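Long-range contact in protein prgH (Salmonella enterica subsp. enterica serovar Typhimurium, PDB 4G2S), which probably forms part of the basal body of the SPI-1 type III secretion system used in cell invasion, this fragment being an FHA-type domain: residues 54-65 and 97-105. Residues are numbered along the deposited sequence; the frame is centred on the assembly and turned at random.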
loop_
_atom_site.group_PDB
_atom_site.type_symbol
_atom_site.label_atom_id
_atom_site.label_comp_id
_atom_site.label_asym_id
_atom_site.label_seq_id
_atom_site.Cartn_x
_atom_site.Cartn_y
_atom_site.Cartn_z
ATOM N N ILE A 54 9.699 -13.230 1.919
ATOM C CA ILE A 54 9.611 -13.681 3.289
ATOM C C ILE A 54 10.381 -12.682 4.156
ATOM O O ILE A 54 11.545 -12.440 3.898
ATOM C CB ILE A 54 10.335 -15.062 3.448
ATOM C CG1 ILE A 54 9.671 -16.054 2.510
ATOM C CG2 ILE A 54 10.290 -15.565 4.880
ATOM C CD1 ILE A 54 10.373 -17.389 2.418
ATOM N N PRO A 55 9.747 -12.125 5.198
ATOM C CA PRO A 55 10.445 -11.218 6.119
ATOM C C PRO A 55 11.322 -11.968 7.128
ATOM O O PRO A 55 10.932 -13.030 7.647
ATOM C CB PRO A 55 9.306 -10.494 6.817
ATOM C CG PRO A 55 8.226 -11.491 6.890
ATOM C CD PRO A 55 8.332 -12.262 5.558
ATOM N N LEU A 56 12.542 -11.501 7.288
ATOM C CA LEU A 56 13.454 -12.062 8.278
ATOM C C LEU A 56 14.406 -10.930 8.691
ATOM O O LEU A 56 15.038 -10.296 7.854
ATOM C CB LEU A 56 14.214 -13.264 7.717
ATOM C CG LEU A 56 14.844 -14.201 8.747
ATOM C CD1 LEU A 56 13.796 -15.017 9.510
ATOM C CD2 LEU A 56 15.824 -15.134 8.052
ATOM N N ASP A 57 14.473 -10.654 9.981
ATOM C CA ASP A 57 15.193 -9.437 10.436
ATOM C C ASP A 57 16.706 -9.618 10.282
ATOM O O ASP A 57 17.404 -8.664 10.010
ATOM C CB ASP A 57 14.797 -9.058 11.863
ATOM C CG ASP A 57 14.848 -10.235 12.824
ATOM O OD1 ASP A 57 15.145 -11.369 12.357
ATOM O OD2 ASP A 57 14.579 -10.023 14.035
ATOM N N HIS A 58 17.183 -10.860 10.404
ATOM C CA HIS A 58 18.616 -11.168 10.337
ATOM C C HIS A 58 18.931 -12.498 9.637
ATOM O O HIS A 58 18.266 -13.525 9.837
ATOM C CB HIS A 58 19.195 -11.144 11.772
ATOM C CG HIS A 58 20.584 -11.733 11.903
ATOM N ND1 HIS A 58 20.796 -13.057 11.957
ATOM C CD2 HIS A 58 21.847 -11.124 12.036
ATOM C CE1 HIS A 58 22.121 -13.301 12.084
ATOM N NE2 HIS A 58 22.759 -12.117 12.150
ATOM N N GLY A 59 19.986 -12.489 8.827
ATOM C CA GLY A 59 20.526 -13.734 8.272
ATOM C C GLY A 59 19.755 -14.237 7.054
ATOM O O GLY A 59 19.887 -15.411 6.677
ATOM N N GLY A 60 18.955 -13.366 6.448
ATOM C CA GLY A 60 18.145 -13.772 5.295
ATOM C C GLY A 60 19.020 -13.925 4.051
ATOM O O GLY A 60 19.871 -13.096 3.767
ATOM N N VAL A 61 18.822 -14.989 3.315
ATOM C CA VAL A 61 19.513 -15.230 2.064
ATOM C C VAL A 61 18.447 -15.571 0.986
ATOM O O VAL A 61 17.621 -16.419 1.261
ATOM C CB VAL A 61 20.422 -16.451 2.160
ATOM C CG1 VAL A 61 21.054 -16.747 0.801
ATOM C CG2 VAL A 61 21.545 -16.251 3.195
ATOM N N ASN A 62 18.551 -14.969 -0.194
ATOM C CA ASN A 62 17.563 -15.267 -1.279
ATOM C C ASN A 62 17.895 -16.639 -1.840
ATOM O O ASN A 62 19.109 -17.048 -1.842
ATOM C CB ASN A 62 17.652 -14.220 -2.357
ATOM C CG ASN A 62 17.206 -12.792 -1.866
ATOM O OD1 ASN A 62 16.814 -12.599 -0.676
ATOM N ND2 ASN A 62 17.200 -11.837 -2.780
ATOM N N PHE A 63 16.886 -17.325 -2.293
ATOM C CA PHE A 63 17.148 -18.611 -2.880
ATOM C C PHE A 63 16.132 -18.967 -3.961
ATOM O O PHE A 63 15.048 -18.395 -3.966
ATOM C CB PHE A 63 17.223 -19.689 -1.795
ATOM C CG PHE A 63 15.948 -19.910 -1.043
ATOM C CD1 PHE A 63 15.039 -20.847 -1.413
ATOM C CD2 PHE A 63 15.703 -19.176 0.120
ATOM C CE1 PHE A 63 13.885 -21.108 -0.671
ATOM C CE2 PHE A 63 14.567 -19.409 0.866
ATOM C CZ PHE A 63 13.611 -20.340 0.460
ATOM N N GLU A 64 16.494 -19.902 -4.855
ATOM C CA GLU A 64 15.563 -20.459 -5.825
ATOM C C GLU A 64 15.403 -21.913 -5.575
ATOM O O GLU A 64 16.369 -22.639 -5.342
ATOM C CB GLU A 64 15.997 -20.237 -7.282
ATOM C CG GLU A 64 16.469 -18.823 -7.609
ATOM C CD GLU A 64 16.632 -18.602 -9.110
ATOM O OE1 GLU A 64 16.652 -17.455 -9.572
ATOM O OE2 GLU A 64 16.617 -19.607 -9.872
ATOM N N ILE A 65 14.172 -22.356 -5.694
ATOM C CA ILE A 65 13.849 -23.773 -5.786
ATOM C C ILE A 65 13.521 -24.164 -7.217
ATOM O O ILE A 65 12.708 -23.509 -7.927
ATOM C CB ILE A 65 12.739 -24.168 -4.791
ATOM C CG1 ILE A 65 13.247 -23.851 -3.384
ATOM C CG2 ILE A 65 12.378 -25.648 -4.968
ATOM C CD1 ILE A 65 12.493 -24.520 -2.280
ATOM N N VAL A 97 18.355 -22.386 5.036
ATOM C CA VAL A 97 18.897 -21.389 4.087
ATOM C C VAL A 97 19.163 -20.097 4.772
ATOM O O VAL A 97 18.219 -19.406 5.181
ATOM C CB VAL A 97 17.865 -21.103 2.942
ATOM C CG1 VAL A 97 18.528 -20.416 1.785
ATOM C CG2 VAL A 97 17.218 -22.353 2.455
ATOM N N GLY A 98 20.419 -19.688 4.878
ATOM C CA GLY A 98 20.778 -18.647 5.830
ATOM C C GLY A 98 20.126 -18.969 7.195
ATOM O O GLY A 98 20.243 -20.111 7.677
ATOM N N GLU A 99 19.451 -17.995 7.810
ATOM C CA GLU A 99 18.764 -18.248 9.106
ATOM C C GLU A 99 17.311 -18.702 8.922
ATOM O O GLU A 99 16.586 -18.894 9.906
ATOM C CB GLU A 99 18.790 -16.995 10.008
ATOM C CG GLU A 99 19.292 -17.243 11.414
ATOM C CD GLU A 99 20.804 -17.386 11.493
ATOM O OE1 GLU A 99 21.420 -17.845 10.496
ATOM O OE2 GLU A 99 21.379 -17.065 12.567
ATOM N N LEU A 100 16.854 -18.851 7.683
ATOM C CA LEU A 100 15.545 -19.393 7.452
ATOM C C LEU A 100 15.527 -20.911 7.486
ATOM O O LEU A 100 16.458 -21.580 6.970
ATOM C CB LEU A 100 15.030 -18.916 6.095
ATOM C CG LEU A 100 13.585 -19.143 5.813
ATOM C CD1 LEU A 100 12.698 -18.317 6.755
ATOM C CD2 LEU A 100 13.345 -18.860 4.352
ATOM N N LEU A 101 14.441 -21.460 8.018
ATOM C CA LEU A 101 14.226 -22.904 8.013
ATOM C C LEU A 101 12.918 -23.252 7.253
ATOM O O LEU A 101 11.808 -22.733 7.556
ATOM C CB LEU A 101 14.244 -23.397 9.473
ATOM C CG LEU A 101 14.697 -24.797 9.829
ATOM C CD1 LEU A 101 14.575 -25.031 11.317
ATOM C CD2 LEU A 101 13.802 -25.759 9.097
ATOM N N ILE A 102 13.054 -24.100 6.227
ATOM C CA ILE A 102 11.946 -24.461 5.375
ATOM C C ILE A 102 11.865 -25.940 5.282
ATOM O O ILE A 102 12.759 -26.651 5.640
ATOM C CB ILE A 102 12.099 -23.907 3.929
ATOM C CG1 ILE A 102 13.300 -24.542 3.229
ATOM C CG2 ILE A 102 12.337 -22.389 3.929
ATOM C CD1 ILE A 102 13.374 -24.152 1.749
ATOM N N LEU A 103 10.790 -26.407 4.682
ATOM C CA LEU A 103 10.583 -27.801 4.504
ATOM C C LEU A 103 9.842 -27.897 3.175
ATOM O O LEU A 103 9.028 -27.036 2.920
ATOM C CB LEU A 103 9.742 -28.327 5.693
ATOM C CG LEU A 103 9.527 -29.824 5.536
ATOM C CD1 LEU A 103 9.659 -30.504 6.891
ATOM C CD2 LEU A 103 8.209 -30.160 4.857
ATOM N N ILE A 104 10.214 -28.842 2.272
ATOM C CA ILE A 104 9.531 -29.014 0.987
ATOM C C ILE A 104 8.792 -30.368 1.081
ATOM O O ILE A 104 9.422 -31.412 1.388
ATOM C CB ILE A 104 10.507 -29.000 -0.224
ATOM C CG1 ILE A 104 11.347 -27.710 -0.258
ATOM C CG2 ILE A 104 9.740 -29.181 -1.517
ATOM C CD1 ILE A 104 12.558 -27.756 -1.196
ATOM N N ARG A 105 7.480 -30.352 0.855
ATOM C CA ARG A 105 6.649 -31.562 0.939
ATOM C C ARG A 105 5.771 -31.738 -0.309
ATOM O O ARG A 105 5.394 -30.762 -0.938
ATOM C CB ARG A 105 5.743 -31.505 2.180
ATOM C CG ARG A 105 4.690 -30.461 2.083
ATOM C CD ARG A 105 3.896 -30.342 3.386
ATOM N NE ARG A 105 2.722 -29.503 3.218
ATOM C CZ ARG A 105 1.632 -29.843 2.561
ATOM N NH1 ARG A 105 1.517 -31.036 2.000
ATOM N NH2 ARG A 105 0.603 -29.021 2.549
HETATM O O HOH W 1 16.923 -17.169 3.936
#
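Phe63 sets CG between its backbone N and carbonyl carbon (chi1 64°), which brings the ring up against Val97, Leu100 and Ile102. Val97 turns CG1 anti to its own N and leaves CG2 over the ring. That methyl makes a CH-pi contact, 4.3 Å from the Phe63 centroid and 12° off the ring normal. Val97 CG1 touches Phe63 CD2. Leu100 CD2 meets Phe63 CE2 at 3.7 Å, near the ring plane, and also packs on Ile54 CD1. Ile102 comes from the direction opposite to Phe63, and Ile102 CD1 reaches Phe63 CE1. Further along, Ile65 and Ile104 meet tip to tip, their CD1 atoms a tight 3.4 Å apart. Phe30 stacks on Phe63, and Leu11 of strand 7-11 touches Ile54 and Ile102.

The loop end is mixed. Val97 and Leu100 exchange backbone bonds both ways, so their type II' turn closes a two-residue beta hairpin, with Gly98 at positive phi. Glu99 N in this turn donates to Gly59 O at 2.9 Å. The bond is fairly straight (162°), but the donor lies above the carbonyl plane. Gly98 CA adds a CA-H...O contact to the same oxygen, and Val61 CG2 packs against Gly98 CA at 3.6 Å. Leu56 CD2 lies against the Glu99-Leu100 backbone. One water accepts from Val61 N and donates to Val97 O. On the solvent-facing side, Glu99 OE2 lies at the edge of the His58 ring, 3.9 Å from His58 CE1.

The axes of segments 63-65 and 100-105, in facing sheets of the FHA-type beta sandwich, run nearly parallel and approach to 11.6 Å, so side chains link them. The chemistry implies an apolar core between the sheets, while the direct bond and the water fasten the 56-62 loop to the hairpin.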